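Local coordinates for hypoxic response protein 1 (PDB 1Y5H) that is of unknown function, forms a homodimer of chains that each pair two CBS motifs, probably binds zinc, and seems not to bind AMP, at residues 11-16 against 123-128; 85-90 against 108-113. All blocks are in the same frame, centred on the assembly; numbering follows the deposited sequence.

Contact 1 (11-16 against 123-128); sequences RDIMNA and ADIARH
Ile13 meets the end of helix 122-127 and the residue just past it with the two branches of its side chain, a spread set by chi1 of 65°: CG1 is lodged between the backbone N and the carbonyl carbon, while CG2 lies beside the backbone N. The extended CG1 branch carries CD1 to CG1 of Ile125, 3.8 Å away, and CG2 rests on CB of His128 at 3.6 Å. The same methyl approaches the imidazole obliquely, 3.7 Å from His128 CD2, as the two side chains run past each other in opposite senses; one face of that ring is covered by CB of Arg127. In CBS proteins the segment leading into the first motif commonly packs with the second, and here residues 11-16 run from helix 10-13 into an outer strand of the second motif's sheet, facing the helix that closes that motif. Met96 of helix 93-103 and Val120 continue the apolar surroundings of Ile13. Beyond them the contact turns polar. Asn15 ND2 lies 2.9 Å from Asp124 OD2, with amide and carboxylate planes 58° apart, and a water donates both to Asn15 OD1 (2.7 Å) and to Asp124 OD1 (2.6 Å). Asp124 OD1 also takes a salt bridge from Arg127 NH1 at 2.8 Å, and OD2 accepts from the backbone N of Thr121.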
loop_
_atom_site.group_PDB
_atom_site.type_symbol
_atom_site.label_atom_id
_atom_site.label_comp_id
_atom_site.label_asym_id
_atom_site.label_seq_id
_atom_site.Cartn_x
_atom_site.Cartn_y
_atom_site.Cartn_z
ATOM N N ARG A 11 -14.795 -13.667 -16.905
ATOM C CA ARG A 11 -15.957 -12.850 -17.249
ATOM C C ARG A 11 -17.123 -13.103 -16.295
ATOM O O ARG A 11 -17.911 -12.201 -16.002
ATOM C CB ARG A 11 -16.396 -13.138 -18.690
ATOM C CG ARG A 11 -17.568 -12.285 -19.165
ATOM C CD ARG A 11 -18.063 -12.714 -20.543
ATOM N NE ARG A 11 -17.068 -12.521 -21.595
ATOM C CZ ARG A 11 -16.677 -11.337 -22.055
ATOM N NH1 ARG A 11 -17.196 -10.220 -21.557
ATOM N NH2 ARG A 11 -15.770 -11.268 -23.020
ATOM N N ASP A 12 -17.215 -14.334 -15.805
ATOM C CA ASP A 12 -18.279 -14.738 -14.892
ATOM C C ASP A 12 -18.195 -14.141 -13.489
ATOM O O ASP A 12 -19.223 -13.920 -12.846
ATOM C CB ASP A 12 -18.299 -16.264 -14.767
ATOM C CG ASP A 12 -18.761 -16.951 -16.032
ATOM O OD1 ASP A 12 -18.446 -18.149 -16.195
ATOM O OD2 ASP A 12 -19.445 -16.305 -16.851
ATOM N N ILE A 13 -16.983 -13.880 -13.007
ATOM C CA ILE A 13 -16.822 -13.352 -11.656
ATOM C C ILE A 13 -16.212 -11.953 -11.562
ATOM O O ILE A 13 -16.090 -11.403 -10.470
ATOM C CB ILE A 13 -15.956 -14.303 -10.804
ATOM C CG1 ILE A 13 -14.536 -14.372 -11.375
ATOM C CG2 ILE A 13 -16.571 -15.702 -10.795
ATOM C CD1 ILE A 13 -13.603 -15.262 -10.578
HETATM N N MSE A 14 -15.837 -11.376 -12.693
HETATM C CA MSE A 14 -15.216 -10.056 -12.688
HETATM C C MSE A 14 -16.173 -8.913 -12.387
HETATM O O MSE A 14 -17.390 -9.036 -12.544
HETATM C CB MSE A 14 -14.565 -9.777 -14.039
HETATM C CG MSE A 14 -15.566 -9.591 -15.164
HETATM SE SE MSE A 14 -14.747 -9.210 -16.847
HETATM C CE MSE A 14 -16.324 -8.691 -17.844
ATOM N N ASN A 15 -15.594 -7.796 -11.958
ATOM C CA ASN A 15 -16.346 -6.580 -11.687
ATOM C C ASN A 15 -16.284 -5.878 -13.031
ATOM O O ASN A 15 -15.253 -5.317 -13.412
ATOM C CB ASN A 15 -15.649 -5.744 -10.617
ATOM C CG ASN A 15 -15.580 -6.460 -9.280
ATOM O OD1 ASN A 15 -16.601 -6.684 -8.630
ATOM N ND2 ASN A 15 -14.373 -6.829 -8.867
ATOM N N ALA A 16 -17.383 -5.935 -13.767
ATOM C CA ALA A 16 -17.438 -5.341 -15.088
ATOM C C ALA A 16 -17.802 -3.862 -15.066
ATOM O O ALA A 16 -18.423 -3.377 -14.123
ATOM C CB ALA A 16 -18.433 -6.108 -15.943
ATOM N N ALA A 123 -10.739 -11.961 -3.731
ATOM C CA ALA A 123 -11.970 -12.112 -2.957
ATOM C C ALA A 123 -13.111 -12.578 -3.858
ATOM O O ALA A 123 -13.971 -13.351 -3.431
ATOM C CB ALA A 123 -12.332 -10.798 -2.287
ATOM N N ASP A 124 -13.123 -12.102 -5.100
ATOM C CA ASP A 124 -14.149 -12.508 -6.053
ATOM C C ASP A 124 -14.050 -14.014 -6.287
ATOM O O ASP A 124 -15.061 -14.707 -6.378
ATOM C CB ASP A 124 -13.977 -11.782 -7.394
ATOM C CG ASP A 124 -14.325 -10.307 -7.316
ATOM O OD1 ASP A 124 -15.300 -9.965 -6.618
ATOM O OD2 ASP A 124 -13.632 -9.494 -7.970
ATOM N N ILE A 125 -12.823 -14.515 -6.390
ATOM C CA ILE A 125 -12.605 -15.941 -6.610
ATOM C C ILE A 125 -13.115 -16.750 -5.421
ATOM O O ILE A 125 -13.785 -17.768 -5.595
ATOM C CB ILE A 125 -11.103 -16.244 -6.846
ATOM C CG1 ILE A 125 -10.643 -15.577 -8.147
ATOM C CG2 ILE A 125 -10.877 -17.746 -6.923
ATOM C CD1 ILE A 125 -9.162 -15.731 -8.438
ATOM N N ALA A 126 -12.804 -16.288 -4.214
ATOM C CA ALA A 126 -13.237 -16.977 -3.001
ATOM C C ALA A 126 -14.758 -17.044 -2.890
ATOM O O ALA A 126 -15.317 -18.050 -2.446
ATOM C CB ALA A 126 -12.657 -16.284 -1.776
ATOM N N ARG A 127 -15.426 -15.972 -3.305
ATOM C CA ARG A 127 -16.881 -15.897 -3.240
ATOM C C ARG A 127 -17.595 -16.813 -4.225
ATOM O O ARG A 127 -18.690 -17.295 -3.941
ATOM C CB ARG A 127 -17.348 -14.462 -3.503
ATOM C CG ARG A 127 -16.855 -13.427 -2.509
ATOM C CD ARG A 127 -17.006 -12.030 -3.095
ATOM N NE ARG A 127 -16.474 -10.999 -2.209
ATOM C CZ ARG A 127 -15.943 -9.856 -2.630
ATOM N NH1 ARG A 127 -15.868 -9.594 -3.928
ATOM N NH2 ARG A 127 -15.484 -8.973 -1.752
ATOM N N HIS A 128 -16.980 -17.064 -5.376
ATOM C CA HIS A 128 -17.629 -17.882 -6.391
ATOM C C HIS A 128 -16.960 -19.201 -6.767
ATOM O O HIS A 128 -16.947 -19.577 -7.941
ATOM C CB HIS A 128 -17.829 -17.038 -7.649
ATOM C CG HIS A 128 -18.392 -15.678 -7.373
ATOM N ND1 HIS A 128 -19.640 -15.486 -6.820
ATOM C CD2 HIS A 128 -17.869 -14.443 -7.557
ATOM C CE1 HIS A 128 -19.861 -14.192 -6.675
ATOM N NE2 HIS A 128 -18.802 -13.537 -7.116
HETATM O O HOH W 1 -15.938 -7.463 -6.169
#

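Contact 2 (85-90 against 108-113); sequences YYVDAN and VPVISE
Tyr85 and Tyr86 present their rings obliquely to the strand beside them: CD of Pro109 lies 4.0 Å from CD1 of Tyr85, whose side chain crosses the proline at about a right angle, and CG1 of Ile111 lies 3.7 Å from CG of Tyr86. The Tyr85 ring is also stacked with that of His103, a probable zinc ligand. The tyrosines lead into a beta-alpha-beta unit, strand 87-88, helix 93-103 and strand 107-112, in which the two strands pair in parallel at the edge of the second CBS motif's sheet. Val87 is gripped through both backbone polar atoms: its N donates to Pro109 O (3.1 Å) and its O accepts from Ile111 N (2.9 Å, 168° at the hydrogen). A weak bond from Ala89 N to Ile111 O, bent to 131°, continues the pairing. Val87 and Val110 point to the face covered by helix 93-103 and Ala10, their CG2 methyls 4.1 Å apart, whereas Asp88 and Ile111 point to the other, where Leu51 of the first motif reaches Ile111. With CG anti to the backbone N (chi1 173°), the Asp88 carboxylate leans forward along its own chain and closes an Asx turn: Asn90 N donates to Asp88 OD2 at 3.0 Å, from above the carboxylate plane, while a water donates to Asp88 OD1.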
loop_
_atom_site.group_PDB
_atom_site.type_symbol
_atom_site.label_atom_id
_atom_site.label_comp_id
_atom_site.label_asym_id
_atom_site.label_seq_id
_atom_site.Cartn_x
_atom_site.Cartn_y
_atom_site.Cartn_z
ATOM N N TYR A 85 0.165 -7.252 -16.541
ATOM C CA TYR A 85 -0.313 -8.608 -16.361
ATOM C C TYR A 85 -1.815 -8.527 -16.523
ATOM O O TYR A 85 -2.415 -7.483 -16.268
ATOM C CB TYR A 85 0.075 -9.154 -14.977
ATOM C CG TYR A 85 -0.178 -8.211 -13.818
ATOM C CD1 TYR A 85 -1.422 -8.162 -13.188
ATOM C CD2 TYR A 85 0.827 -7.359 -13.358
ATOM C CE1 TYR A 85 -1.655 -7.287 -12.131
ATOM C CE2 TYR A 85 0.602 -6.482 -12.303
ATOM C CZ TYR A 85 -0.640 -6.450 -11.696
ATOM O OH TYR A 85 -0.865 -5.567 -10.666
ATOM N N TYR A 86 -2.416 -9.622 -16.967
ATOM C CA TYR A 86 -3.853 -9.665 -17.178
ATOM C C TYR A 86 -4.251 -11.077 -17.544
ATOM O O TYR A 86 -3.396 -11.937 -17.735
ATOM C CB TYR A 86 -4.259 -8.724 -18.321
ATOM C CG TYR A 86 -3.595 -9.003 -19.663
ATOM C CD1 TYR A 86 -4.027 -10.048 -20.493
ATOM C CD2 TYR A 86 -2.548 -8.204 -20.110
ATOM C CE1 TYR A 86 -3.423 -10.276 -21.740
ATOM C CE2 TYR A 86 -1.942 -8.423 -21.344
ATOM C CZ TYR A 86 -2.383 -9.454 -22.153
ATOM O OH TYR A 86 -1.782 -9.634 -23.378
ATOM N N VAL A 87 -5.555 -11.303 -17.622
ATOM C CA VAL A 87 -6.082 -12.592 -18.028
ATOM C C VAL A 87 -7.157 -12.337 -19.067
ATOM O O VAL A 87 -7.781 -11.269 -19.092
ATOM C CB VAL A 87 -6.702 -13.389 -16.851
ATOM C CG1 VAL A 87 -5.628 -13.728 -15.835
ATOM C CG2 VAL A 87 -7.835 -12.598 -16.204
ATOM N N ASP A 88 -7.356 -13.319 -19.935
ATOM C CA ASP A 88 -8.368 -13.237 -20.973
ATOM C C ASP A 88 -9.724 -13.458 -20.308
ATOM O O ASP A 88 -9.810 -14.095 -19.257
ATOM C CB ASP A 88 -8.116 -14.316 -22.026
ATOM C CG ASP A 88 -9.230 -14.406 -23.046
ATOM O OD1 ASP A 88 -9.474 -13.407 -23.755
ATOM O OD2 ASP A 88 -9.864 -15.479 -23.135
ATOM N N ALA A 89 -10.778 -12.929 -20.917
ATOM C CA ALA A 89 -12.120 -13.062 -20.366
ATOM C C ALA A 89 -12.539 -14.522 -20.176
ATOM O O ALA A 89 -13.397 -14.822 -19.347
ATOM C CB ALA A 89 -13.119 -12.344 -21.258
ATOM N N ASN A 90 -11.926 -15.423 -20.934
ATOM C CA ASN A 90 -12.253 -16.847 -20.844
ATOM C C ASN A 90 -11.316 -17.630 -19.929
ATOM O O ASN A 90 -11.403 -18.855 -19.850
ATOM C CB ASN A 90 -12.232 -17.477 -22.241
ATOM C CG ASN A 90 -13.437 -17.095 -23.074
ATOM O OD1 ASN A 90 -13.439 -17.258 -24.293
ATOM N ND2 ASN A 90 -14.477 -16.594 -22.417
ATOM N N VAL A 108 -6.504 -8.573 -10.754
ATOM C CA VAL A 108 -5.977 -8.634 -12.107
ATOM C C VAL A 108 -6.973 -8.098 -13.123
ATOM O O VAL A 108 -8.177 -8.296 -12.982
ATOM C CB VAL A 108 -5.645 -10.100 -12.465
ATOM C CG1 VAL A 108 -5.221 -10.218 -13.912
ATOM C CG2 VAL A 108 -4.554 -10.615 -11.537
ATOM N N PRO A 109 -6.478 -7.404 -14.158
ATOM C CA PRO A 109 -7.355 -6.855 -15.196
ATOM C C PRO A 109 -7.809 -7.978 -16.120
ATOM O O PRO A 109 -7.079 -8.944 -16.340
ATOM C CB PRO A 109 -6.459 -5.862 -15.946
ATOM C CG PRO A 109 -5.276 -5.649 -15.056
ATOM C CD PRO A 109 -5.091 -6.954 -14.345
ATOM N N VAL A 110 -9.019 -7.856 -16.650
ATOM C CA VAL A 110 -9.545 -8.849 -17.580
ATOM C C VAL A 110 -9.627 -8.172 -18.944
ATOM O O VAL A 110 -10.169 -7.068 -19.069
ATOM C CB VAL A 110 -10.934 -9.340 -17.140
ATOM C CG1 VAL A 110 -11.443 -10.397 -18.106
ATOM C CG2 VAL A 110 -10.852 -9.904 -15.733
ATOM N N ILE A 111 -9.068 -8.829 -19.958
ATOM C CA ILE A 111 -9.034 -8.290 -21.311
ATOM C C ILE A 111 -9.856 -9.106 -22.300
ATOM O O ILE A 111 -9.963 -10.327 -22.182
ATOM C CB ILE A 111 -7.572 -8.230 -21.834
ATOM C CG1 ILE A 111 -6.720 -7.353 -20.910
ATOM C CG2 ILE A 111 -7.536 -7.697 -23.256
ATOM C CD1 ILE A 111 -7.185 -5.918 -20.823
ATOM N N SER A 112 -10.434 -8.409 -23.270
ATOM C CA SER A 112 -11.228 -9.039 -24.315
ATOM C C SER A 112 -11.069 -8.160 -25.544
ATOM O O SER A 112 -11.493 -7.004 -25.543
ATOM C CB SER A 112 -12.700 -9.113 -23.909
ATOM O OG SER A 112 -13.453 -9.839 -24.867
ATOM N N GLU A 113 -10.441 -8.705 -26.580
ATOM C CA GLU A 113 -10.216 -7.962 -27.813
ATOM C C GLU A 113 -9.293 -6.771 -27.555
ATOM O O GLU A 113 -9.484 -5.689 -28.113
ATOM C CB GLU A 113 -11.548 -7.485 -28.393
HETATM O O HOH W 2 -11.929 -12.814 -25.133
#

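Overall arrangement
Both contacts reach the same mixed sheet, from different ends of its strand order: contact 1 joins helix 10-13 and the start of strand 15-16 to the C-terminal helix, and contact 2 pairs strands 87-88 and 107-112. Their centres lie about 13 Å apart, and in sequence contact 2 is nested within the loop closed by contact 1. Each is largely buried with an exposed fringe. Contact 2 is knit by main-chain bonds between strands, whereas contact 1 relies on side chains: an isoleucine wedge, then an amide and a carboxylate bridged by water, the carboxylate also salt-bridged to a guanidinium group. They meet directly where the selenium of Met14, modelled as selenomethionine, packs against Val110 CG1, and where Arg11 N probably bonds to Ala89 O.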